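Abbfa_003403 (Acinetobacter baumannii, PDB 4ZXH) probably builds a peptide as a four-domain nonribosomal peptide synthetase, with condensation, adenylation, phosphopantetheine-bearing carrier and thioesterase domains in one chain. Local coordinates at residues C854-T857 and H863-R866; D851-C854 and R860-H863; P1052-E1057 and I1119-K1124; A1106-I1111 and A1115-A1120. All blocks are in the same frame, centred on the assembly; numbering follows the deposited sequence.

Contact 1 (C854-T857 and H863-R866); sequences CLRT and HHGR
The imidazole of His864 meets two side chains of 854-857, Cys854 and Arg856. Its NE2 lies 3.8 Å from Cys854 CB, an oblique approach to the ring. At the rim of the same ring, near its plane, Arg856 NH2 comes within 3.9 Å of His864 CE1. The guanidinium and imidazole planes are turned 65° apart, so the two groups do not stack. Arg856 reaches this place by bending at its second torsion (chi2 -55°), which folds the chain back over Cys854. One guanidinium face then takes Cys854 SG, 3.7 Å above the plane and offset toward the rim.

The next shell fixes both side chains. Thr862 OG1 is hydrogen-bonded to His864 NE2 and to Arg856 NE, and so ties the two together. His864 ND1 bonds to Glu879 OE2, a carboxylate that would probably favour a proton on that nitrogen. Arg856 NH1 bonds to Leu217 O, which belongs to the condensation domain. Met809 touches both Cys854 and His864 from the adjacent strand 809-816. This is the flank of a beta hairpin in the small antiparallel sheet of an ANL-family adenylation domain, at its border with the condensation domain.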
loop_
_atom_site.group_PDB
_atom_site.type_symbol
_atom_site.label_atom_id
_atom_site.label_comp_id
_atom_site.label_asym_id
_atom_site.label_seq_id
_atom_site.Cartn_x
_atom_site.Cartn_y
_atom_site.Cartn_z
ATOM N N CYS A 854 -21.184 -2.303 0.024
ATOM C CA CYS A 854 -21.008 -1.491 1.222
ATOM C C CYS A 854 -22.066 -0.387 1.302
ATOM O O CYS A 854 -22.285 0.360 0.347
ATOM C CB CYS A 854 -19.598 -0.881 1.282
ATOM S SG CYS A 854 -19.180 -0.128 2.932
ATOM N N LEU A 855 -22.737 -0.309 2.447
ATOM C CA LEU A 855 -23.667 0.776 2.705
ATOM C C LEU A 855 -22.856 1.948 3.219
ATOM O O LEU A 855 -22.464 1.980 4.384
ATOM C CB LEU A 855 -24.736 0.361 3.716
ATOM C CG LEU A 855 -25.740 1.416 4.182
ATOM C CD1 LEU A 855 -26.673 1.822 3.047
ATOM C CD2 LEU A 855 -26.519 0.899 5.381
ATOM N N ARG A 856 -22.581 2.898 2.338
ATOM C CA ARG A 856 -21.780 4.049 2.713
ATOM C C ARG A 856 -22.565 4.955 3.654
ATOM O O ARG A 856 -23.803 4.949 3.662
ATOM C CB ARG A 856 -21.332 4.815 1.466
ATOM C CG ARG A 856 -20.420 3.997 0.569
ATOM C CD ARG A 856 -19.226 3.487 1.358
ATOM N NE ARG A 856 -18.192 2.863 0.532
ATOM C CZ ARG A 856 -16.988 2.536 0.993
ATOM N NH1 ARG A 856 -16.677 2.779 2.261
ATOM N NH2 ARG A 856 -16.091 1.983 0.194
ATOM N N THR A 857 -21.831 5.716 4.460
ATOM C CA THR A 857 -22.412 6.722 5.341
ATOM C C THR A 857 -23.147 7.759 4.493
ATOM O O THR A 857 -24.130 8.363 4.914
ATOM C CB THR A 857 -21.317 7.385 6.212
ATOM O OG1 THR A 857 -20.348 8.038 5.375
ATOM C CG2 THR A 857 -20.608 6.329 7.063
ATOM N N HIS A 863 -19.758 -1.370 -4.785
ATOM C CA HIS A 863 -19.728 -2.786 -5.103
ATOM C C HIS A 863 -18.327 -3.325 -4.882
ATOM O O HIS A 863 -17.345 -2.648 -5.180
ATOM C CB HIS A 863 -20.162 -2.982 -6.542
ATOM C CG HIS A 863 -20.516 -4.387 -6.883
ATOM N ND1 HIS A 863 -19.565 -5.354 -7.126
ATOM C CD2 HIS A 863 -21.718 -4.984 -7.059
ATOM C CE1 HIS A 863 -20.171 -6.489 -7.431
ATOM N NE2 HIS A 863 -21.476 -6.297 -7.381
ATOM N N HIS A 864 -18.232 -4.530 -4.335
ATOM C CA HIS A 864 -16.950 -5.099 -3.930
ATOM C C HIS A 864 -17.003 -6.591 -4.205
ATOM O O HIS A 864 -16.326 -7.402 -3.551
ATOM C CB HIS A 864 -16.691 -4.812 -2.458
ATOM C CG HIS A 864 -16.690 -3.350 -2.122
ATOM N ND1 HIS A 864 -15.531 -2.605 -2.023
ATOM C CD2 HIS A 864 -17.711 -2.487 -1.886
ATOM C CE1 HIS A 864 -15.837 -1.355 -1.722
ATOM N NE2 HIS A 864 -17.153 -1.257 -1.634
ATOM N N GLY A 865 -17.754 -6.905 -5.256
ATOM C CA GLY A 865 -18.707 -7.994 -5.231
ATOM C C GLY A 865 -18.305 -9.425 -5.153
ATOM O O GLY A 865 -17.139 -9.769 -5.316
ATOM N N ARG A 866 -19.317 -10.233 -4.863
ATOM C CA ARG A 866 -19.248 -11.686 -4.848
ATOM C C ARG A 866 -18.607 -12.171 -3.519
ATOM O O ARG A 866 -17.396 -12.305 -3.400
ATOM C CB ARG A 866 -18.517 -12.163 -6.104
ATOM C CG ARG A 866 -18.856 -13.545 -6.673
ATOM C CD ARG A 866 -20.268 -14.050 -6.576
ATOM N NE ARG A 866 -21.264 -13.223 -7.239
ATOM C CZ ARG A 866 -22.574 -13.471 -7.187
ATOM N NH1 ARG A 866 -23.036 -14.533 -6.516
ATOM N NH2 ARG A 866 -23.426 -12.657 -7.812
#

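Contact 2 (D851-C854 and R860-H863); sequences DKVC and RLTH
Strand 851-854 and strand 861-863 run antiparallel at 138°, their axes 4.8 Å apart, with Cys854-Thr862 as the hydrogen-bonded pair and Val853-His863 as the non-hydrogen-bonded pair. They are the two arms of a beta hairpin in the antiparallel sheet of the adenylation domain. Asp851 ends the TGD sequence of what matches core motif A7 of these domains. Cys854 N donates to Thr862 O at 2.9 Å. The return bond, Thr862 N to Cys854 O, is weak at 3.3 Å. Thr862 O also receives a CA-H...O contact from Val853 CA.

Val853, Leu861 and His863 share one face. Val853 CG1 packs on Leu861 CD2 at 4.0 Å, and both residues lean on Val796 of strand 792-797. Leu812 adds to the cover of Val853. The imidazole of His863 extends toward Asp851, CG anti to the backbone N (chi1 -165°). Lys852 O lies over one of its faces, and Tyr763 also meets the ring. The carboxylate of Asp851 stands at 75° to the imidazole. Its OD2 lies in the ring plane at the edge, 3.2 Å from His863 NE2.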
loop_
_atom_site.group_PDB
_atom_site.type_symbol
_atom_site.label_atom_id
_atom_site.label_comp_id
_atom_site.label_asym_id
_atom_site.label_seq_id
_atom_site.Cartn_x
_atom_site.Cartn_y
_atom_site.Cartn_z
ATOM N N ASP A 851 -23.833 -10.720 -4.076
ATOM C CA ASP A 851 -22.897 -9.597 -4.252
ATOM C C ASP A 851 -22.531 -8.912 -2.924
ATOM O O ASP A 851 -23.393 -8.619 -2.094
ATOM C CB ASP A 851 -23.478 -8.552 -5.219
ATOM C CG ASP A 851 -23.251 -8.906 -6.704
ATOM O OD1 ASP A 851 -22.369 -9.746 -7.002
ATOM O OD2 ASP A 851 -23.943 -8.326 -7.581
ATOM N N LYS A 852 -21.247 -8.646 -2.731
ATOM C CA LYS A 852 -20.798 -7.908 -1.556
ATOM C C LYS A 852 -20.879 -6.413 -1.823
ATOM O O LYS A 852 -20.251 -5.908 -2.748
ATOM C CB LYS A 852 -19.369 -8.309 -1.203
ATOM C CG LYS A 852 -18.903 -7.897 0.170
ATOM C CD LYS A 852 -17.469 -8.341 0.350
ATOM C CE LYS A 852 -17.107 -8.475 1.814
ATOM N NZ LYS A 852 -15.688 -8.913 1.925
ATOM N N VAL A 853 -21.655 -5.709 -1.015
ATOM C CA VAL A 853 -21.902 -4.280 -1.204
ATOM C C VAL A 853 -21.692 -3.528 0.109
ATOM O O VAL A 853 -21.945 -4.061 1.196
ATOM C CB VAL A 853 -23.337 -4.048 -1.750
ATOM C CG1 VAL A 853 -23.851 -2.669 -1.412
ATOM C CG2 VAL A 853 -23.372 -4.270 -3.258
ATOM N N CYS A 854 -21.184 -2.303 0.024
ATOM C CA CYS A 854 -21.008 -1.491 1.222
ATOM C C CYS A 854 -22.066 -0.387 1.302
ATOM O O CYS A 854 -22.285 0.360 0.347
ATOM C CB CYS A 854 -19.598 -0.881 1.282
ATOM S SG CYS A 854 -19.180 -0.128 2.932
ATOM N N ARG A 860 -24.874 6.009 -0.424
ATOM C CA ARG A 860 -24.522 5.385 -1.686
ATOM C C ARG A 860 -24.205 3.915 -1.470
ATOM O O ARG A 860 -23.842 3.510 -0.367
ATOM C CB ARG A 860 -23.309 6.074 -2.318
ATOM C CG ARG A 860 -23.545 7.491 -2.809
ATOM C CD ARG A 860 -22.291 8.040 -3.473
ATOM N NE ARG A 860 -21.106 7.858 -2.636
ATOM C CZ ARG A 860 -19.942 7.381 -3.070
ATOM N NH1 ARG A 860 -19.795 7.041 -4.345
ATOM N NH2 ARG A 860 -18.919 7.254 -2.229
ATOM N N LEU A 861 -24.342 3.121 -2.526
ATOM C CA LEU A 861 -23.912 1.733 -2.495
ATOM C C LEU A 861 -22.690 1.552 -3.372
ATOM O O LEU A 861 -22.713 1.918 -4.539
ATOM C CB LEU A 861 -25.021 0.809 -2.986
ATOM C CG LEU A 861 -26.343 0.861 -2.242
ATOM C CD1 LEU A 861 -27.261 -0.156 -2.870
ATOM C CD2 LEU A 861 -26.111 0.559 -0.774
ATOM N N THR A 862 -21.623 0.980 -2.836
ATOM C CA THR A 862 -20.502 0.634 -3.692
ATOM C C THR A 862 -20.331 -0.876 -3.691
ATOM O O THR A 862 -20.719 -1.567 -2.734
ATOM C CB THR A 862 -19.184 1.344 -3.276
ATOM O OG1 THR A 862 -18.773 0.935 -1.965
ATOM C CG2 THR A 862 -19.378 2.841 -3.290
ATOM N N HIS A 863 -19.758 -1.370 -4.785
ATOM C CA HIS A 863 -19.728 -2.786 -5.103
ATOM C C HIS A 863 -18.327 -3.325 -4.882
ATOM O O HIS A 863 -17.345 -2.648 -5.180
ATOM C CB HIS A 863 -20.162 -2.982 -6.542
ATOM C CG HIS A 863 -20.516 -4.387 -6.883
ATOM N ND1 HIS A 863 -19.565 -5.354 -7.126
ATOM C CD2 HIS A 863 -21.718 -4.984 -7.059
ATOM C CE1 HIS A 863 -20.171 -6.489 -7.431
ATOM N NE2 HIS A 863 -21.476 -6.297 -7.381
#

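Contact 3 (P1052-E1057 and I1119-K1124); sequences PSIVIE and IAEMQK
Glu1121 faces three residues of 1052-1057 and is the one residue of 1119-1124 that meets them. It touches Ile1054 with its aliphatic part: Glu1121 CG rests 3.8 Å from Ile1054 CD1. It meets Val1055 with its carboxylate: Glu1121 OE1 lies 3.8 Å from Val1055 CG2. Ser1053 OG is a looser neighbour, 4.2 Å from Glu1121 OE1.

The conformations explain this split. The first torsion of Glu1121 (chi1 -87°) places CG by the isoleucine. A bend at the second (chi2 -66°) turns the carboxylate alongside the valine, so the chain does not run straight out from the helix. Ile1054 has CG1 between its backbone N and carbonyl carbon (chi1 70°), and beyond it the chain is extended. This carries CD1 toward the helix, where it also touches Tyr1118. In Val1055 the branch used is CG2, and the valine and glutamate side chains run antiparallel alongside one another. Met1125 adds a second helix neighbour for Val1055.

The backbone leading into the strand is held by an ST turn. Val1055 N donates to Ser1053 OG at 3.2 Å. Ile1054 and Ile1056 bond through their backbones to Gln1097 and Ala1095.

The contact is a surface one, and mixed apolar and polar. It sets the outermost strand 1055-1057, paired antiparallel with 1093-1096, beside helix 1111-1125. The helix beside the edge of a mainly parallel sheet fits the alpha/beta hydrolase fold of the thioesterase domain.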
loop_
_atom_site.group_PDB
_atom_site.type_symbol
_atom_site.label_atom_id
_atom_site.label_comp_id
_atom_site.label_asym_id
_atom_site.label_seq_id
_atom_site.Cartn_x
_atom_site.Cartn_y
_atom_site.Cartn_z
ATOM N N PRO A 1052 32.845 8.464 -2.694
ATOM C CA PRO A 1052 33.271 7.389 -1.789
ATOM C C PRO A 1052 34.756 7.469 -1.469
ATOM O O PRO A 1052 35.557 7.881 -2.307
ATOM C CB PRO A 1052 32.964 6.114 -2.579
ATOM C CG PRO A 1052 31.945 6.522 -3.581
ATOM C CD PRO A 1052 32.290 7.931 -3.948
ATOM N N SER A 1053 35.119 7.096 -0.253
ATOM C CA SER A 1053 36.518 6.912 0.082
ATOM C C SER A 1053 37.066 5.672 -0.662
ATOM O O SER A 1053 36.314 4.752 -1.002
ATOM C CB SER A 1053 36.678 6.777 1.603
ATOM O OG SER A 1053 38.015 6.453 1.960
ATOM N N ILE A 1054 38.367 5.642 -0.927
ATOM C CA ILE A 1054 38.962 4.460 -1.543
ATOM C C ILE A 1054 39.294 3.391 -0.506
ATOM O O ILE A 1054 39.746 2.300 -0.851
ATOM C CB ILE A 1054 40.233 4.810 -2.345
ATOM C CG1 ILE A 1054 41.388 5.208 -1.426
ATOM C CG2 ILE A 1054 39.943 5.900 -3.372
ATOM C CD1 ILE A 1054 42.633 5.581 -2.198
ATOM N N VAL A 1055 39.050 3.703 0.762
ATOM C CA VAL A 1055 39.160 2.720 1.840
ATOM C C VAL A 1055 37.786 2.232 2.288
ATOM O O VAL A 1055 36.898 3.029 2.622
ATOM C CB VAL A 1055 39.887 3.285 3.079
ATOM C CG1 VAL A 1055 39.973 2.215 4.148
ATOM C CG2 VAL A 1055 41.276 3.801 2.725
ATOM N N ILE A 1056 37.621 0.914 2.280
ATOM C CA ILE A 1056 36.407 0.263 2.769
ATOM C C ILE A 1056 36.795 -0.558 3.990
ATOM O O ILE A 1056 37.735 -1.356 3.933
ATOM C CB ILE A 1056 35.741 -0.620 1.654
ATOM C CG1 ILE A 1056 34.537 -1.392 2.172
ATOM C CG2 ILE A 1056 36.717 -1.581 1.085
ATOM C CD1 ILE A 1056 33.566 -0.537 2.927
ATOM N N GLU A 1057 36.124 -0.337 5.117
ATOM C CA GLU A 1057 36.451 -1.135 6.296
ATOM C C GLU A 1057 35.554 -2.372 6.350
ATOM O O GLU A 1057 34.373 -2.261 6.651
ATOM C CB GLU A 1057 36.332 -0.307 7.577
ATOM C CG GLU A 1057 36.788 -1.046 8.847
ATOM C CD GLU A 1057 37.147 -0.109 10.013
ATOM O OE1 GLU A 1057 37.926 0.854 9.820
ATOM O OE2 GLU A 1057 36.611 -0.316 11.122
ATOM N N ILE A 1119 49.747 4.712 0.779
ATOM C CA ILE A 1119 50.425 4.877 2.065
ATOM C C ILE A 1119 49.939 6.115 2.815
ATOM O O ILE A 1119 49.680 6.048 4.012
ATOM C CB ILE A 1119 51.947 4.958 1.902
ATOM C CG1 ILE A 1119 52.528 3.555 1.782
ATOM C CG2 ILE A 1119 52.570 5.628 3.093
ATOM C CD1 ILE A 1119 53.999 3.537 1.469
ATOM N N ALA A 1120 49.790 7.233 2.116
ATOM C CA ALA A 1120 49.231 8.431 2.742
ATOM C C ALA A 1120 47.806 8.172 3.238
ATOM O O ALA A 1120 47.461 8.587 4.342
ATOM C CB ALA A 1120 49.256 9.604 1.783
ATOM N N GLU A 1121 46.982 7.486 2.442
ATOM C CA GLU A 1121 45.637 7.119 2.908
ATOM C C GLU A 1121 45.686 6.228 4.159
ATOM O O GLU A 1121 44.870 6.387 5.065
ATOM C CB GLU A 1121 44.831 6.418 1.804
ATOM C CG GLU A 1121 44.061 7.372 0.873
ATOM C CD GLU A 1121 42.928 8.131 1.578
ATOM O OE1 GLU A 1121 42.115 7.486 2.281
ATOM O OE2 GLU A 1121 42.847 9.373 1.432
ATOM N N MET A 1122 46.643 5.303 4.202
ATOM C CA MET A 1122 46.802 4.403 5.336
ATOM C C MET A 1122 47.214 5.175 6.593
ATOM O O MET A 1122 46.695 4.945 7.687
ATOM C CB MET A 1122 47.838 3.323 5.030
ATOM C CG MET A 1122 47.474 2.355 3.906
ATOM S SD MET A 1122 48.941 1.407 3.396
ATOM C CE MET A 1122 49.373 0.571 4.924
ATOM N N GLN A 1123 48.145 6.103 6.439
ATOM C CA GLN A 1123 48.678 6.806 7.596
ATOM C C GLN A 1123 47.692 7.810 8.234
ATOM O O GLN A 1123 47.941 8.293 9.334
ATOM C CB GLN A 1123 49.994 7.481 7.217
ATOM C CG GLN A 1123 51.148 6.474 7.272
ATOM C CD GLN A 1123 52.521 7.064 6.976
ATOM O OE1 GLN A 1123 52.679 7.960 6.134
ATOM N NE2 GLN A 1123 53.530 6.555 7.679
ATOM N N LYS A 1124 46.569 8.083 7.572
ATOM C CA LYS A 1124 45.464 8.833 8.183
ATOM C C LYS A 1124 44.732 8.016 9.254
ATOM O O LYS A 1124 44.229 8.569 10.229
ATOM C CB LYS A 1124 44.447 9.279 7.126
ATOM C CG LYS A 1124 44.919 10.390 6.223
ATOM C CD LYS A 1124 43.925 10.672 5.113
ATOM C CE LYS A 1124 42.637 11.279 5.645
ATOM N NZ LYS A 1124 41.769 11.723 4.511
#

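Contact 4 (A1106-I1111 and A1115-A1120); sequences AAEVAI and ATLYIA
Ala1115 N donates to Ile1111 O at 2.9 Å, a backbone bond and the direct polar link between the two segments. The angle at the hydrogen is 151°. The bond closes the first turn of helix 1111-1125, for which Ala1110 is the N-cap. Ala1115 CB lies 3.4 Å from the same Ile1111 O.

Apolar contact across the pair is slight. Glu1108 CG approaches Leu1117 CD2 at 4.4 Å. The glutamate touches through this part of its aliphatic chain, and a bend at chi2 (-60°) turns its carboxylate from the straight line.

A water adds an indirect polar link. It accepts from Glu1108 N at 3.2 Å and lies 3.0 Å from Tyr1118 OH, to which it is also hydrogen-bonded. That hydroxyl has a second partner in His1071 NE2. The loop before the helix is thus joined, through one water, to a side chain of the helix's second turn.

Around these segments, Ile1111 and Ala1115 face helix 1138-1152, touching Phe1138 and Glu1145, and Ile1146 and Gln1149, respectively. Ile1111 also meets Ala1249 of helix 1233-1251, and Ala1107 meets Thr1242 and Ala1245 there. The loop itself connects strand 1093-1096 to helix 1111-1125.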
loop_
_atom_site.group_PDB
_atom_site.type_symbol
_atom_site.label_atom_id
_atom_site.label_comp_id
_atom_site.label_asym_id
_atom_site.label_seq_id
_atom_site.Cartn_x
_atom_site.Cartn_y
_atom_site.Cartn_z
ATOM N N ALA A 1106 41.680 8.926 -12.903
ATOM C CA ALA A 1106 42.297 9.021 -11.579
ATOM C C ALA A 1106 43.106 7.777 -11.210
ATOM O O ALA A 1106 43.864 7.799 -10.236
ATOM C CB ALA A 1106 41.233 9.285 -10.513
ATOM N N ALA A 1107 42.938 6.698 -11.974
ATOM C CA ALA A 1107 43.724 5.493 -11.745
ATOM C C ALA A 1107 45.184 5.796 -11.990
ATOM O O ALA A 1107 45.556 6.348 -13.040
ATOM C CB ALA A 1107 43.269 4.362 -12.641
ATOM N N GLU A 1108 46.006 5.456 -11.005
ATOM C CA GLU A 1108 47.446 5.523 -11.158
ATOM C C GLU A 1108 47.962 4.502 -12.190
ATOM O O GLU A 1108 47.400 3.408 -12.334
ATOM C CB GLU A 1108 48.109 5.309 -9.799
ATOM C CG GLU A 1108 47.879 6.468 -8.828
ATOM C CD GLU A 1108 48.430 7.799 -9.350
ATOM O OE1 GLU A 1108 49.394 7.787 -10.159
ATOM O OE2 GLU A 1108 47.893 8.857 -8.951
ATOM N N VAL A 1109 49.032 4.857 -12.900
ATOM C CA VAL A 1109 49.625 3.956 -13.890
ATOM C C VAL A 1109 51.046 3.508 -13.535
ATOM O O VAL A 1109 51.694 2.779 -14.288
ATOM C CB VAL A 1109 49.658 4.608 -15.280
ATOM C CG1 VAL A 1109 48.242 4.739 -15.839
ATOM C CG2 VAL A 1109 50.371 5.946 -15.219
ATOM N N ALA A 1110 51.537 3.952 -12.392
ATOM C CA ALA A 1110 52.834 3.505 -11.923
ATOM C C ALA A 1110 52.680 2.960 -10.517
ATOM O O ALA A 1110 52.180 3.660 -9.638
ATOM C CB ALA A 1110 53.834 4.636 -11.954
ATOM N N ILE A 1111 53.096 1.716 -10.302
ATOM C CA ILE A 1111 52.955 1.095 -8.986
ATOM C C ILE A 1111 53.625 1.933 -7.904
ATOM O O ILE A 1111 53.096 2.063 -6.795
ATOM C CB ILE A 1111 53.517 -0.338 -8.972
ATOM C CG1 ILE A 1111 52.425 -1.309 -9.403
ATOM C CG2 ILE A 1111 53.931 -0.743 -7.608
ATOM C CD1 ILE A 1111 52.635 -2.705 -8.939
ATOM N N ALA A 1115 51.513 3.370 -4.713
ATOM C CA ALA A 1115 51.916 3.011 -3.363
ATOM C C ALA A 1115 52.020 4.224 -2.425
ATOM O O ALA A 1115 51.472 4.200 -1.316
ATOM C CB ALA A 1115 53.237 2.259 -3.406
ATOM N N THR A 1116 52.733 5.263 -2.864
ATOM C CA THR A 1116 52.806 6.509 -2.121
ATOM C C THR A 1116 51.415 7.052 -1.801
ATOM O O THR A 1116 51.130 7.433 -0.671
ATOM C CB THR A 1116 53.587 7.590 -2.894
ATOM O OG1 THR A 1116 54.925 7.141 -3.125
ATOM C CG2 THR A 1116 53.617 8.889 -2.102
ATOM N N LEU A 1117 50.547 7.085 -2.806
ATOM C CA LEU A 1117 49.191 7.581 -2.618
ATOM C C LEU A 1117 48.442 6.787 -1.554
ATOM O O LEU A 1117 47.799 7.374 -0.676
ATOM C CB LEU A 1117 48.412 7.525 -3.930
ATOM C CG LEU A 1117 46.978 8.029 -3.777
ATOM C CD1 LEU A 1117 47.043 9.510 -3.461
ATOM C CD2 LEU A 1117 46.126 7.755 -5.016
ATOM N N TYR A 1118 48.529 5.456 -1.640
ATOM C CA TYR A 1118 47.820 4.574 -0.707
ATOM C C TYR A 1118 48.414 4.682 0.693
ATOM O O TYR A 1118 47.669 4.741 1.677
ATOM C CB TYR A 1118 47.841 3.110 -1.179
ATOM C CG TYR A 1118 47.096 2.868 -2.474
ATOM C CD1 TYR A 1118 46.267 3.846 -3.024
ATOM C CD2 TYR A 1118 47.219 1.667 -3.149
ATOM C CE1 TYR A 1118 45.596 3.639 -4.196
ATOM C CE2 TYR A 1118 46.533 1.443 -4.339
ATOM C CZ TYR A 1118 45.735 2.436 -4.855
ATOM O OH TYR A 1118 45.074 2.212 -6.040
ATOM N N ILE A 1119 49.747 4.712 0.779
ATOM C CA ILE A 1119 50.425 4.877 2.065
ATOM C C ILE A 1119 49.939 6.115 2.815
ATOM O O ILE A 1119 49.680 6.048 4.012
ATOM C CB ILE A 1119 51.947 4.958 1.902
ATOM C CG1 ILE A 1119 52.528 3.555 1.782
ATOM C CG2 ILE A 1119 52.570 5.628 3.093
ATOM C CD1 ILE A 1119 53.999 3.537 1.469
ATOM N N ALA A 1120 49.790 7.233 2.116
ATOM C CA ALA A 1120 49.231 8.431 2.742
ATOM C C ALA A 1120 47.806 8.172 3.238
ATOM O O ALA A 1120 47.461 8.587 4.342
ATOM C CB ALA A 1120 49.256 9.604 1.783
HETATM O O HOH W 1 44.986 3.351 -8.770
#

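The four contacts form two distant pairs. Contacts 1 and 2 have centres 2 Å apart and share Cys854 and His863. His864 N to Lys852 O, 2.9 Å, probably continues the hairpin's hydrogen bonding from one to the other. Contacts 3 and 4 have centres 11 Å apart and both use helix 1111-1125. They touch where Ile1054 CD1 packs on Tyr1118 CE1 at 4.1 Å. The pairs lie on opposite sides of the chain's centre: contacts 1 and 3 are about 48 Å apart at their nearest atoms. In the thioesterase, Cys1137, His1297 and Asp1164 fit a catalytic triad, unconfirmed. Ile1111 of contact 4 lies near the matching nucleophile elbow without touching it.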